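Local atomic coordinates of Alpha/beta hydrolase (Pseudomonas aeruginosa PAO1, PDB entry 4R1D), a protein that probably acts as a lipase effector of the H2 type VI secretion system, binds calcium, and forms a complex with its cognate inhibitor Tli4. Residues N464-S469 with L475-Q480; I290-R295 with H438-L443; T373-L378 with G447-L452; W338-D343 with G481-G486; V304-N309 with T314-N319. All coordinates share one frame; numbering follows the deposited sequence.

Contact 1. Residues N464-S469 with L475-Q480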
# COMPACT_ATOMS: atom_id res chain seq x y z
N ASN A 464 18.67 -1.22 13.25
CA ASN A 464 17.95 -0.16 13.95
C ASN A 464 18.75 1.15 14.03
O ASN A 464 18.37 2.08 14.73
CB ASN A 464 17.52 -0.61 15.36
CG ASN A 464 16.29 -1.54 15.34
OD1 ASN A 464 16.30 -2.61 15.96
ND2 ASN A 464 15.23 -1.13 14.65
N GLY A 465 19.86 1.23 13.30
CA GLY A 465 20.54 2.51 13.14
C GLY A 465 22.00 2.55 13.56
O GLY A 465 22.64 3.59 13.43
N THR A 466 22.54 1.45 14.07
CA THR A 466 23.95 1.49 14.48
C THR A 466 24.76 0.24 14.16
O THR A 466 24.25 -0.89 14.17
CB THR A 466 24.10 1.84 15.99
OG1 THR A 466 25.45 2.27 16.25
CG2 THR A 466 23.75 0.63 16.87
N TYR A 467 26.04 0.47 13.86
CA TYR A 467 27.03 -0.59 13.70
C TYR A 467 27.77 -0.87 15.03
O TYR A 467 28.54 -1.82 15.12
CB TYR A 467 28.04 -0.22 12.61
CG TYR A 467 27.50 -0.40 11.21
CD1 TYR A 467 27.72 -1.59 10.52
CD2 TYR A 467 26.77 0.59 10.59
CE1 TYR A 467 27.22 -1.78 9.24
CE2 TYR A 467 26.27 0.41 9.30
CZ TYR A 467 26.49 -0.76 8.64
OH TYR A 467 25.98 -0.94 7.37
N ASN A 468 27.56 -0.02 16.03
CA ASN A 468 28.13 -0.28 17.35
C ASN A 468 27.51 -1.53 17.94
O ASN A 468 26.30 -1.74 17.83
CB ASN A 468 27.88 0.90 18.29
CG ASN A 468 28.66 2.12 17.90
OD1 ASN A 468 29.79 2.01 17.43
ND2 ASN A 468 28.07 3.29 18.08
N SER A 469 28.33 -2.36 18.57
CA SER A 469 27.84 -3.58 19.17
C SER A 469 28.69 -3.94 20.37
O SER A 469 29.63 -3.23 20.72
CB SER A 469 27.87 -4.72 18.16
OG SER A 469 29.21 -5.03 17.80
N LEU A 475 31.49 3.37 15.88
CA LEU A 475 31.16 3.09 14.49
C LEU A 475 29.95 3.89 13.98
O LEU A 475 29.23 4.50 14.78
CB LEU A 475 30.96 1.60 14.30
CG LEU A 475 32.11 0.73 14.78
CD1 LEU A 475 31.77 -0.72 14.57
CD2 LEU A 475 33.40 1.11 14.06
N PRO A 476 29.72 3.89 12.65
CA PRO A 476 28.65 4.72 12.10
C PRO A 476 27.29 4.46 12.73
O PRO A 476 26.87 3.30 12.90
CB PRO A 476 28.64 4.34 10.61
CG PRO A 476 30.09 3.99 10.33
CD PRO A 476 30.51 3.23 11.59
N THR A 477 26.61 5.55 13.06
CA THR A 477 25.31 5.51 13.69
C THR A 477 24.43 6.60 13.10
O THR A 477 24.83 7.76 12.98
CB THR A 477 25.43 5.76 15.21
OG1 THR A 477 26.24 4.74 15.80
CG2 THR A 477 24.05 5.77 15.87
N ILE A 478 23.21 6.23 12.72
CA ILE A 478 22.30 7.25 12.23
C ILE A 478 21.86 8.15 13.38
O ILE A 478 21.37 7.67 14.40
CB ILE A 478 21.10 6.62 11.49
CG1 ILE A 478 21.56 6.16 10.10
CG2 ILE A 478 19.96 7.63 11.39
CD1 ILE A 478 20.53 5.36 9.29
N VAL A 479 22.08 9.45 13.21
CA VAL A 479 21.72 10.40 14.24
C VAL A 479 20.87 11.52 13.66
O VAL A 479 20.99 11.87 12.48
CB VAL A 479 22.98 11.03 14.87
CG1 VAL A 479 23.80 9.97 15.59
CG2 VAL A 479 23.81 11.73 13.81
N GLN A 480 20.01 12.07 14.49
CA GLN A 480 19.13 13.16 14.11
C GLN A 480 19.93 14.37 13.63
O GLN A 480 20.94 14.73 14.25
CB GLN A 480 18.27 13.53 15.31
CG GLN A 480 17.06 14.38 15.01
CD GLN A 480 16.22 14.62 16.25
OE1 GLN A 480 15.67 13.68 16.83
NE2 GLN A 480 16.14 15.87 16.68
O HOH W 1 29.56 5.65 17.61

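Contact 2. Residues I290-R295 with H438-L443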
# COMPACT_ATOMS: atom_id res chain seq x y z
N ILE A 290 12.48 7.64 3.58
CA ILE A 290 12.44 6.25 3.12
C ILE A 290 13.76 5.54 3.42
O ILE A 290 13.79 4.35 3.72
CB ILE A 290 12.08 6.11 1.61
CG1 ILE A 290 11.79 4.64 1.26
CG2 ILE A 290 13.20 6.64 0.73
CD1 ILE A 290 11.53 4.42 -0.22
N TYR A 291 14.86 6.29 3.37
CA TYR A 291 16.15 5.71 3.72
C TYR A 291 16.20 5.37 5.20
O TYR A 291 16.62 4.29 5.58
CB TYR A 291 17.28 6.68 3.34
CG TYR A 291 18.66 6.11 3.54
CD1 TYR A 291 19.23 6.08 4.80
CD2 TYR A 291 19.41 5.66 2.46
CE1 TYR A 291 20.49 5.58 5.00
CE2 TYR A 291 20.69 5.15 2.65
CZ TYR A 291 21.22 5.13 3.92
OH TYR A 291 22.49 4.63 4.14
N HIS A 292 15.76 6.29 6.06
CA HIS A 292 15.73 5.99 7.48
C HIS A 292 14.94 4.72 7.75
O HIS A 292 15.42 3.81 8.43
CB HIS A 292 15.09 7.13 8.29
CG HIS A 292 14.81 6.75 9.71
ND1 HIS A 292 13.67 6.07 10.08
CD2 HIS A 292 15.54 6.91 10.84
CE1 HIS A 292 13.71 5.84 11.39
NE2 HIS A 292 14.83 6.34 11.87
N HIS A 293 13.74 4.65 7.20
CA HIS A 293 12.84 3.54 7.49
C HIS A 293 13.37 2.20 7.00
O HIS A 293 13.27 1.21 7.71
CB HIS A 293 11.44 3.83 6.96
CG HIS A 293 10.86 5.09 7.52
ND1 HIS A 293 9.82 5.78 6.92
CD2 HIS A 293 11.20 5.81 8.62
CE1 HIS A 293 9.54 6.85 7.64
NE2 HIS A 293 10.36 6.90 8.67
N MET A 294 13.95 2.18 5.80
CA MET A 294 14.50 0.96 5.24
C MET A 294 15.75 0.49 5.98
O MET A 294 16.03 -0.70 6.02
CB MET A 294 14.78 1.11 3.75
CG MET A 294 13.50 1.22 2.91
SD MET A 294 13.83 1.23 1.14
CE MET A 294 14.24 -0.50 0.92
N ARG A 295 16.49 1.42 6.56
CA ARG A 295 17.70 1.01 7.29
C ARG A 295 17.49 0.82 8.80
O ARG A 295 18.27 0.11 9.44
CB ARG A 295 18.86 2.00 7.02
CG ARG A 295 19.37 2.02 5.58
CD ARG A 295 19.86 0.66 5.15
NE ARG A 295 20.90 0.16 6.05
CZ ARG A 295 22.20 0.41 5.90
NH1 ARG A 295 22.62 1.15 4.88
NH2 ARG A 295 23.08 -0.09 6.75
N HIS A 438 12.23 17.51 12.43
CA HIS A 438 13.47 17.29 11.68
C HIS A 438 13.26 16.50 10.39
O HIS A 438 13.97 16.72 9.41
CB HIS A 438 14.56 16.66 12.57
CG HIS A 438 14.44 15.18 12.74
ND1 HIS A 438 13.62 14.60 13.69
CD2 HIS A 438 15.07 14.16 12.11
CE1 HIS A 438 13.73 13.29 13.62
NE2 HIS A 438 14.60 12.99 12.67
N SER A 439 12.30 15.59 10.42
CA SER A 439 11.84 14.89 9.22
C SER A 439 12.94 14.09 8.51
O SER A 439 12.83 13.83 7.31
CB SER A 439 11.23 15.89 8.23
OG SER A 439 10.25 16.72 8.84
N TRP A 440 13.97 13.70 9.24
CA TRP A 440 15.13 13.01 8.66
C TRP A 440 15.65 13.73 7.42
O TRP A 440 16.16 13.10 6.48
CB TRP A 440 14.77 11.54 8.34
CG TRP A 440 14.40 10.82 9.58
CD1 TRP A 440 13.15 10.43 9.96
CD2 TRP A 440 15.28 10.46 10.65
NE1 TRP A 440 13.21 9.83 11.20
CE2 TRP A 440 14.51 9.83 11.64
CE3 TRP A 440 16.66 10.59 10.85
CZ2 TRP A 440 15.06 9.35 12.82
CZ3 TRP A 440 17.21 10.11 12.02
CH2 TRP A 440 16.41 9.50 13.00
N ARG A 441 15.56 15.05 7.45
CA ARG A 441 15.89 15.85 6.28
C ARG A 441 17.38 15.73 5.93
O ARG A 441 17.74 15.63 4.76
CB ARG A 441 15.50 17.31 6.52
CG ARG A 441 15.69 18.20 5.30
CD ARG A 441 17.05 18.94 5.35
NE ARG A 441 17.20 19.76 4.16
CZ ARG A 441 17.82 20.94 4.11
NH1 ARG A 441 18.37 21.47 5.19
NH2 ARG A 441 17.86 21.59 2.96
N ASP A 442 18.24 15.76 6.94
CA ASP A 442 19.63 15.39 6.75
C ASP A 442 19.79 14.01 7.32
O ASP A 442 19.57 13.80 8.52
CB ASP A 442 20.58 16.34 7.48
CG ASP A 442 20.58 17.73 6.89
OD1 ASP A 442 20.31 17.86 5.68
OD2 ASP A 442 20.86 18.71 7.62
N LEU A 443 20.14 13.05 6.47
CA LEU A 443 20.28 11.69 6.90
C LEU A 443 21.76 11.53 7.20
O LEU A 443 22.58 11.53 6.29
CB LEU A 443 19.84 10.74 5.80
CG LEU A 443 19.42 9.33 6.21
CD1 LEU A 443 20.48 8.69 7.09
CD2 LEU A 443 18.09 9.37 6.93

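Contact 3. Residues T373-L378 with G447-L452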
# COMPACT_ATOMS: atom_id res chain seq x y z
N THR A 373 25.37 -1.41 -2.97
CA THR A 373 25.29 -2.52 -2.03
C THR A 373 26.28 -2.43 -0.87
O THR A 373 26.36 -3.35 -0.06
CB THR A 373 25.46 -3.89 -2.73
OG1 THR A 373 26.74 -3.96 -3.37
CG2 THR A 373 24.36 -4.09 -3.77
N THR A 374 27.04 -1.34 -0.81
CA THR A 374 27.96 -1.12 0.30
C THR A 374 27.18 -0.76 1.56
O THR A 374 25.96 -0.56 1.51
CB THR A 374 29.00 -0.01 0.01
OG1 THR A 374 28.35 1.27 0.03
CG2 THR A 374 29.65 -0.22 -1.34
N TRP A 375 27.88 -0.66 2.69
CA TRP A 375 27.23 -0.41 3.97
C TRP A 375 26.28 0.80 4.00
O TRP A 375 25.36 0.82 4.81
CB TRP A 375 28.26 -0.28 5.09
CG TRP A 375 29.04 0.99 5.05
CD1 TRP A 375 30.19 1.23 4.34
CD2 TRP A 375 28.74 2.21 5.74
NE1 TRP A 375 30.62 2.52 4.55
CE2 TRP A 375 29.75 3.14 5.41
CE3 TRP A 375 27.72 2.61 6.61
CZ2 TRP A 375 29.76 4.44 5.91
CZ3 TRP A 375 27.74 3.90 7.12
CH2 TRP A 375 28.75 4.80 6.76
N TYR A 376 26.51 1.81 3.16
CA TYR A 376 25.68 3.00 3.23
C TYR A 376 24.58 3.01 2.18
O TYR A 376 23.84 3.98 2.05
CB TYR A 376 26.50 4.31 3.19
CG TYR A 376 27.24 4.58 1.88
CD1 TYR A 376 26.64 5.28 0.85
CD2 TYR A 376 28.55 4.13 1.70
CE1 TYR A 376 27.31 5.53 -0.35
CE2 TYR A 376 29.22 4.36 0.52
CZ TYR A 376 28.61 5.06 -0.50
OH TYR A 376 29.28 5.30 -1.67
N GLY A 377 24.46 1.91 1.43
CA GLY A 377 23.45 1.81 0.39
C GLY A 377 22.06 1.62 0.98
O GLY A 377 21.93 1.34 2.17
N LEU A 378 21.04 1.78 0.16
CA LEU A 378 19.65 1.65 0.63
C LEU A 378 19.36 0.22 1.09
O LEU A 378 18.71 0.01 2.12
CB LEU A 378 18.70 2.01 -0.50
CG LEU A 378 17.23 2.07 -0.09
CD1 LEU A 378 17.01 3.20 0.90
CD2 LEU A 378 16.38 2.27 -1.34
N GLY A 447 30.22 8.59 12.74
CA GLY A 447 31.13 7.57 13.24
C GLY A 447 32.25 7.27 12.26
O GLY A 447 32.39 7.96 11.25
N ASP A 448 33.03 6.24 12.55
CA ASP A 448 34.20 5.90 11.74
C ASP A 448 33.94 4.69 10.85
O ASP A 448 33.83 3.57 11.34
CB ASP A 448 35.41 5.65 12.65
CG ASP A 448 36.61 5.15 11.89
OD1 ASP A 448 36.72 5.44 10.69
OD2 ASP A 448 37.46 4.46 12.51
N PRO A 449 33.83 4.91 9.53
CA PRO A 449 33.54 3.85 8.56
C PRO A 449 34.72 2.94 8.28
O PRO A 449 34.56 1.91 7.63
CB PRO A 449 33.19 4.62 7.28
CG PRO A 449 33.01 6.04 7.70
CD PRO A 449 33.82 6.25 8.92
N THR A 450 35.91 3.30 8.77
CA THR A 450 37.12 2.56 8.44
C THR A 450 36.98 1.04 8.58
O THR A 450 37.24 0.30 7.64
CB THR A 450 38.33 3.04 9.26
OG1 THR A 450 38.52 4.45 9.06
CG2 THR A 450 39.58 2.29 8.84
N PRO A 451 36.55 0.56 9.76
CA PRO A 451 36.46 -0.89 9.94
C PRO A 451 35.42 -1.54 9.03
O PRO A 451 35.48 -2.74 8.77
CB PRO A 451 36.05 -1.04 11.41
CG PRO A 451 36.47 0.25 12.05
CD PRO A 451 36.26 1.29 11.00
N LEU A 452 34.46 -0.75 8.56
CA LEU A 452 33.42 -1.30 7.70
C LEU A 452 33.92 -1.45 6.28
O LEU A 452 33.40 -2.24 5.50
CB LEU A 452 32.18 -0.40 7.71
CG LEU A 452 31.23 -0.40 8.91
CD1 LEU A 452 31.94 -0.00 10.20
CD2 LEU A 452 30.09 0.56 8.63

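Contact 4. Residues W338-D343 with G481-G486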
# COMPACT_ATOMS: atom_id res chain seq x y z
N TRP A 338 21.85 14.67 0.49
CA TRP A 338 21.02 14.56 1.68
C TRP A 338 21.48 13.43 2.59
O TRP A 338 20.98 13.27 3.69
CB TRP A 338 19.55 14.37 1.29
CG TRP A 338 19.29 13.26 0.30
CD1 TRP A 338 19.17 13.39 -1.05
CD2 TRP A 338 19.06 11.88 0.60
NE1 TRP A 338 18.90 12.17 -1.62
CE2 TRP A 338 18.84 11.22 -0.63
CE3 TRP A 338 19.05 11.13 1.78
CZ2 TRP A 338 18.58 9.85 -0.71
CZ3 TRP A 338 18.80 9.76 1.69
CH2 TRP A 338 18.57 9.14 0.45
N LEU A 339 22.45 12.64 2.13
CA LEU A 339 22.93 11.52 2.92
C LEU A 339 24.37 11.80 3.24
O LEU A 339 25.21 11.84 2.34
CB LEU A 339 22.83 10.22 2.12
CG LEU A 339 23.44 8.97 2.77
CD1 LEU A 339 22.72 8.60 4.07
CD2 LEU A 339 23.43 7.77 1.82
N PHE A 340 24.66 12.02 4.52
CA PHE A 340 25.97 12.51 4.94
C PHE A 340 26.70 11.52 5.83
O PHE A 340 26.16 11.04 6.83
CB PHE A 340 25.82 13.84 5.67
CG PHE A 340 25.07 14.88 4.90
CD1 PHE A 340 25.71 15.67 3.95
CD2 PHE A 340 23.71 15.07 5.11
CE1 PHE A 340 25.03 16.63 3.25
CE2 PHE A 340 23.01 16.03 4.41
CZ PHE A 340 23.67 16.82 3.47
N LEU A 341 27.96 11.24 5.49
CA LEU A 341 28.80 10.41 6.32
C LEU A 341 29.77 11.33 7.06
O LEU A 341 30.61 11.97 6.43
CB LEU A 341 29.58 9.43 5.44
CG LEU A 341 28.94 8.09 5.05
CD1 LEU A 341 27.42 8.17 4.84
CD2 LEU A 341 29.63 7.49 3.83
N CYS A 342 29.62 11.42 8.38
CA CYS A 342 30.36 12.40 9.18
C CYS A 342 31.19 11.73 10.26
O CYS A 342 30.93 10.58 10.64
CB CYS A 342 29.38 13.36 9.87
SG CYS A 342 28.31 14.28 8.75
N ASP A 343 32.20 12.44 10.76
CA ASP A 343 33.01 11.94 11.85
C ASP A 343 32.38 12.31 13.20
O ASP A 343 31.32 12.94 13.25
CB ASP A 343 34.46 12.44 11.76
CG ASP A 343 34.58 13.95 11.88
OD1 ASP A 343 33.70 14.61 12.48
OD2 ASP A 343 35.59 14.50 11.39
N GLY A 481 19.49 14.98 12.54
CA GLY A 481 20.08 16.21 12.04
C GLY A 481 19.60 17.40 12.85
O GLY A 481 18.96 17.22 13.89
N PRO A 482 19.88 18.63 12.38
CA PRO A 482 20.53 18.94 11.10
C PRO A 482 22.05 18.85 11.14
O PRO A 482 22.65 18.82 12.22
CB PRO A 482 20.11 20.39 10.85
CG PRO A 482 19.99 20.96 12.21
CD PRO A 482 19.44 19.85 13.08
N LEU A 483 22.65 18.81 9.96
CA LEU A 483 24.10 18.75 9.81
C LEU A 483 24.77 19.91 10.55
O LEU A 483 24.25 21.03 10.58
CB LEU A 483 24.46 18.78 8.33
CG LEU A 483 25.82 18.28 7.85
CD1 LEU A 483 26.00 16.82 8.22
CD2 LEU A 483 25.94 18.47 6.34
N GLU A 484 25.93 19.64 11.13
CA GLU A 484 26.65 20.61 11.94
C GLU A 484 27.00 21.87 11.14
O GLU A 484 26.69 22.99 11.55
CB GLU A 484 27.92 19.98 12.52
CG GLU A 484 27.66 18.88 13.56
CD GLU A 484 26.97 17.63 12.99
OE1 GLU A 484 27.02 17.41 11.76
OE2 GLU A 484 26.38 16.87 13.79
N THR A 485 27.64 21.67 10.00
CA THR A 485 28.00 22.77 9.10
C THR A 485 27.21 22.63 7.81
O THR A 485 27.45 21.72 7.01
CB THR A 485 29.51 22.76 8.78
OG1 THR A 485 30.26 22.82 9.99
CG2 THR A 485 29.87 23.95 7.90
N GLY A 486 26.26 23.54 7.59
CA GLY A 486 25.37 23.42 6.46
C GLY A 486 25.71 24.30 5.27
O GLY A 486 26.39 25.32 5.39

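Contact 5. Residues V304-N309 with T314-N319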
# COMPACT_ATOMS: atom_id res chain seq x y z
N VAL A 304 1.37 4.67 11.33
CA VAL A 304 1.33 3.71 10.24
C VAL A 304 2.74 3.28 9.89
O VAL A 304 3.60 4.13 9.63
CB VAL A 304 0.63 4.30 9.03
CG1 VAL A 304 0.37 3.22 8.01
CG2 VAL A 304 -0.69 4.93 9.46
N VAL A 305 2.98 1.98 9.90
CA VAL A 305 4.33 1.45 9.79
C VAL A 305 4.38 0.21 8.90
O VAL A 305 3.38 -0.48 8.76
CB VAL A 305 4.91 1.10 11.18
CG1 VAL A 305 4.90 2.32 12.09
CG2 VAL A 305 4.14 -0.06 11.81
N LEU A 306 5.55 -0.07 8.32
CA LEU A 306 5.76 -1.32 7.60
C LEU A 306 6.83 -2.18 8.26
O LEU A 306 7.31 -3.15 7.68
CB LEU A 306 6.11 -1.05 6.14
CG LEU A 306 5.02 -0.37 5.32
CD1 LEU A 306 5.51 -0.03 3.92
CD2 LEU A 306 3.80 -1.29 5.24
N GLY A 307 7.21 -1.82 9.48
CA GLY A 307 8.15 -2.63 10.23
C GLY A 307 8.90 -1.86 11.30
O GLY A 307 8.92 -0.62 11.28
N ARG A 308 9.50 -2.60 12.23
CA ARG A 308 10.18 -1.99 13.37
C ARG A 308 11.70 -2.11 13.27
O ARG A 308 12.41 -1.69 14.18
CB ARG A 308 9.72 -2.65 14.66
CG ARG A 308 8.26 -2.44 14.95
CD ARG A 308 7.96 -0.96 15.07
NE ARG A 308 6.59 -0.76 15.51
CZ ARG A 308 6.00 0.43 15.60
NH1 ARG A 308 6.68 1.53 15.29
NH2 ARG A 308 4.74 0.51 16.00
N ASN A 309 12.18 -2.68 12.18
CA ASN A 309 13.61 -2.69 11.89
C ASN A 309 13.81 -2.75 10.38
O ASN A 309 12.84 -2.83 9.59
CB ASN A 309 14.36 -3.82 12.62
CG ASN A 309 13.83 -5.20 12.27
OD1 ASN A 309 13.48 -5.48 11.13
ND2 ASN A 309 13.80 -6.09 13.27
N THR A 314 12.23 -3.31 4.75
CA THR A 314 12.84 -3.59 3.46
C THR A 314 12.13 -4.73 2.73
O THR A 314 11.97 -4.67 1.52
CB THR A 314 14.34 -3.90 3.64
OG1 THR A 314 15.01 -2.71 4.10
CG2 THR A 314 14.95 -4.34 2.32
N ALA A 315 11.67 -5.73 3.47
CA ALA A 315 10.97 -6.87 2.87
C ALA A 315 9.73 -6.45 2.10
O ALA A 315 9.37 -7.07 1.10
CB ALA A 315 10.59 -7.88 3.95
N ILE A 316 9.05 -5.42 2.59
CA ILE A 316 7.87 -4.91 1.91
C ILE A 316 8.20 -3.81 0.89
O ILE A 316 7.86 -3.92 -0.30
CB ILE A 316 6.82 -4.46 2.93
CG1 ILE A 316 6.51 -5.61 3.89
CG2 ILE A 316 5.55 -3.98 2.23
CD1 ILE A 316 5.67 -5.19 5.08
N VAL A 317 8.89 -2.77 1.34
CA VAL A 317 9.10 -1.59 0.51
C VAL A 317 9.93 -1.90 -0.74
O VAL A 317 9.63 -1.40 -1.82
CB VAL A 317 9.76 -0.45 1.33
CG1 VAL A 317 10.10 0.73 0.43
CG2 VAL A 317 8.81 -0.02 2.45
N ALA A 318 10.96 -2.72 -0.60
CA ALA A 318 11.88 -2.96 -1.71
C ALA A 318 11.23 -3.76 -2.84
O ALA A 318 11.80 -3.89 -3.92
CB ALA A 318 13.19 -3.65 -1.23
N ASN A 319 10.03 -4.28 -2.58
CA ASN A 319 9.25 -4.98 -3.60
C ASN A 319 8.05 -4.22 -4.14
O ASN A 319 7.26 -4.75 -4.94
CB ASN A 319 8.78 -6.34 -3.07
CG ASN A 319 9.93 -7.26 -2.82
OD1 ASN A 319 10.18 -7.66 -1.68
ND2 ASN A 319 10.65 -7.59 -3.87

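Contact 1. Residues N464-S469 with L475-Q480
A single antiparallel beta bridge joins Thr-466 to Thr-477, with the two CA atoms 4.3 Å apart. It is a non-hydrogen-bonded pair, so the backbone bonds flank it. Ile-478 N donates to Gly-465 O at 2.8 Å, and Tyr-467 N donates to Pro-476 O at 3.1 Å. Both bonds are nearly straight. The two threonine side chains lie side by side and point the same way. Thr-466 OG1 and Thr-477 OG1 are 2.6 Å apart and share a hydrogen bond in which either could be the donor.

Thr-466 places OG1 anti to its own N (chi1 -162°), beside the carbonyl carbon. There OG1 also accepts from Asn-468 N, which makes an ST turn. The turn lies opposite strand 477-479, an outer strand of a mixed sheet, which also pairs with strand 443-446. Asn-468 then crosses Leu-475. Its OD1 takes Leu-475 N at 2.7 Å, from a donor tilted 15° out of the amide carbonyl plane. A water links Asn-468 ND2 to Leu-475 O.

Tyr-467 CB packs on Leu-475 CB at 3.8 Å. The ring edge of Tyr-467 meets Pro-476 O nearly in plane, and Trp-445 and Leu-452 also border this tyrosine. Gly-465 has a positive phi, a backbone shape that suits glycine.

Contact 2. Residues I290-R295 with H438-L443
His-292, on helix 289-296, lays its imidazole over one face of the Trp-440 indole. The chain can be followed outward from CB. CB sits 4.0 Å from the centroid of the Trp-440 five-membered ring, only 11° off the normal, a CH-pi contact. It also touches Leu-443 CD2. CG comes next, 3.6 Å from Trp-440 CE2. CD2 lies over the indole, offset toward its rim, 3.2 Å from both CE2 and CZ2 of Trp-440. At the tip, NE2 approaches Trp-440 CZ2 to 3.2 Å, while ND1 leans toward the NE1 side.

The His-292 ring and the five-membered ring of Trp-440 form an offset stack, with centroids 3.9 Å apart and planes at 24°. His-292 reaches it with CG anti to the backbone N (chi1 169°). On the opposite face His-438 sets NE2 over the ring centre, so histidines lie over both faces, but only His-292 is stacked. The indole NE1 is taken up by Glu-299.

One helix residue earlier, Tyr-291 stands across Leu-443 at about a right angle. Its CD1 meets Leu-443 CG at 3.5 Å. Its OH bonds to Tyr-376 O and Trp-445 NE1. The contact ties helix 289-296 to the loop before strand 443-446 and to the first residue of that strand. No hydrogen bond or ion pair spans the two segments. Ring overlap and hydrocarbon packing join them, and the polar ends of Tyr-291 and Trp-440 find their partners in other residues.

Contact 3. Residues T373-L378 with G447-L452
Trp-375 turns one face of its indole to Leu-452, and the two side chains meet at about a right angle. A single methyl does the touching. Leu-452 CD2 stands 3.5 Å above the indole plane, displaced toward the rim, and is 3.6 Å from Trp-375 CD2. Measured to the centroid of the five-membered ring it is 3.9 Å away and 27° off the normal, a CH-pi contact.

Pro-449 approaches the same indole obliquely, at the six-membered end. Its CB is 3.7 Å from Trp-375 CZ2, and its CG is slightly farther from that carbon. The opposite indole face is occupied by Tyr-376 CB, from the next residue in the chain.

Trp-375 belongs to a type I beta turn from Thr-374 to Gly-377, closed by Gly-377 N bonding to Thr-374 O. Its CG lies between the backbone N and the carbonyl carbon (chi1 72°). This carries the ring out from the turn to a short, weakly bonded helix at about 450-453.

The turn leading into that helix is capped. Asp-448 OD1 accepts from Thr-450 N at 3.0 Å, from well above the carboxylate plane, and from Thr-450 OG1 at 2.6 Å on its syn lone pair. Two donors thus grip one carboxylate oxygen, and the capping bond lies at the turn that carries Pro-449 and leads to Leu-452. The indole NE1 bonds to Glu-453 OE2, just beyond the segment. Trp-445 meets the indole edge-to-face, and Leu-341 and Pro-476 also pack against it.

Contact 4. Residues W338-D343 with G481-G486
Leu-483 drives its two methyl groups against Phe-340 and Cys-342, which lie two residues apart on strand 339-342 and whose CB atoms both point at the loop. This is the tight part. CD2 of Leu-483 sits over one face of the Phe-340 ring, 3.7 Å from its centroid and 14° off the normal, a CH-pi contact. The same methyl is 3.7 Å from both CD1 and CE1 of the phenyl. The other methyl, CD1, reaches Cys-342 SG at 3.5 Å and Phe-340 CB at 3.9 Å. The leucine therefore straddles both strand residues. With chi1 at -160° its branch point extends away from the backbone N, toward the strand.

The rest of the loop is looser. Pro-482, which follows a cis peptide bond, and Glu-484 to Gly-486 are exposed to solvent. Glu-484 OE2 forms a long, weak ion pair with Lys-446. Leu-483 N bonds to Asp-442 OD2.

On its far edge the strand begins with a classic beta bulge, where Trp-338 and Leu-339 both face Tyr-359. In the mixed sheet, strand 339-342 runs between 358-359 and 443-446. The loop after strand 477-479 thus returns across one sheet face. No hydrogen bond crosses between the two segments. One leucine, resting on an aromatic face and a sulfur, makes the contact, which is wholly apolar.

Contact 5. Residues V304-N309 with T314-N319
Helix 310-317 folds back on the loop that leads into it, so that Ile-316 and Val-317 meet Leu-306. The branch that reaches across is Leu-306 CD1. It touches Val-317 CG2 at 3.6 Å, with the two side chains crossing at about a right angle. The same CD1 lies 4.3 Å from Ile-316 CG2. Leu-306 has CG beside its backbone N (chi1 -64°) and then an extended second torsion (chi2 175°), which sends CD1 out toward the helix. Ile-316 makes a second approach with its long branch. Its CD1 comes to 3.7 Å from Leu-306 O, so a methyl lies against a backbone carbonyl.

Between these touching residues the chain turns at an N-cap. Asn-309 precedes the helix, and its OD1 accepts from Glu-312 N in the first turn. Glu-312 in turn accepts from Arg-308 N through OE1. Gly-307 has a positive phi (156°), a backbone shape that suits glycine, between Leu-306 and the cap.

Ala-318 N bonds to Thr-314 O at 3.1 Å. Trp-72 packs on Leu-306, and Trp-94 of helix 84-95 packs on Ile-316. Val-317 also touches Ile-290 and Met-294 of helix 289-296, the preceding helix in the chain.

Contacts 1 to 4 gather round the mixed sheet. Contacts 1 and 3 are nearest, with centres 10 Å apart, and Tyr-467 OH lies 3.2 Å from Trp-375 O, a probable hydrogen bond. Contacts 2 and 4 (12 Å between centres) are joined by strand pairing, Phe-340 N to Leu-443 O. Arg-295 connects contact 2 to contact 3 through Trp-375 O. Ile-478 of contact 1 packs on Trp-440 and Leu-443 of contact 2. Contact 5 meets contact 2 where Met-294 O lies near Thr-314 OG1, and contact 1 through Asn-464 ND2 to Arg-308 O. Its centre is 25 Å from that of contact 4. All five lie away from the calcium site of Glu-152, Asp-156, Phe-202 and Asp-203.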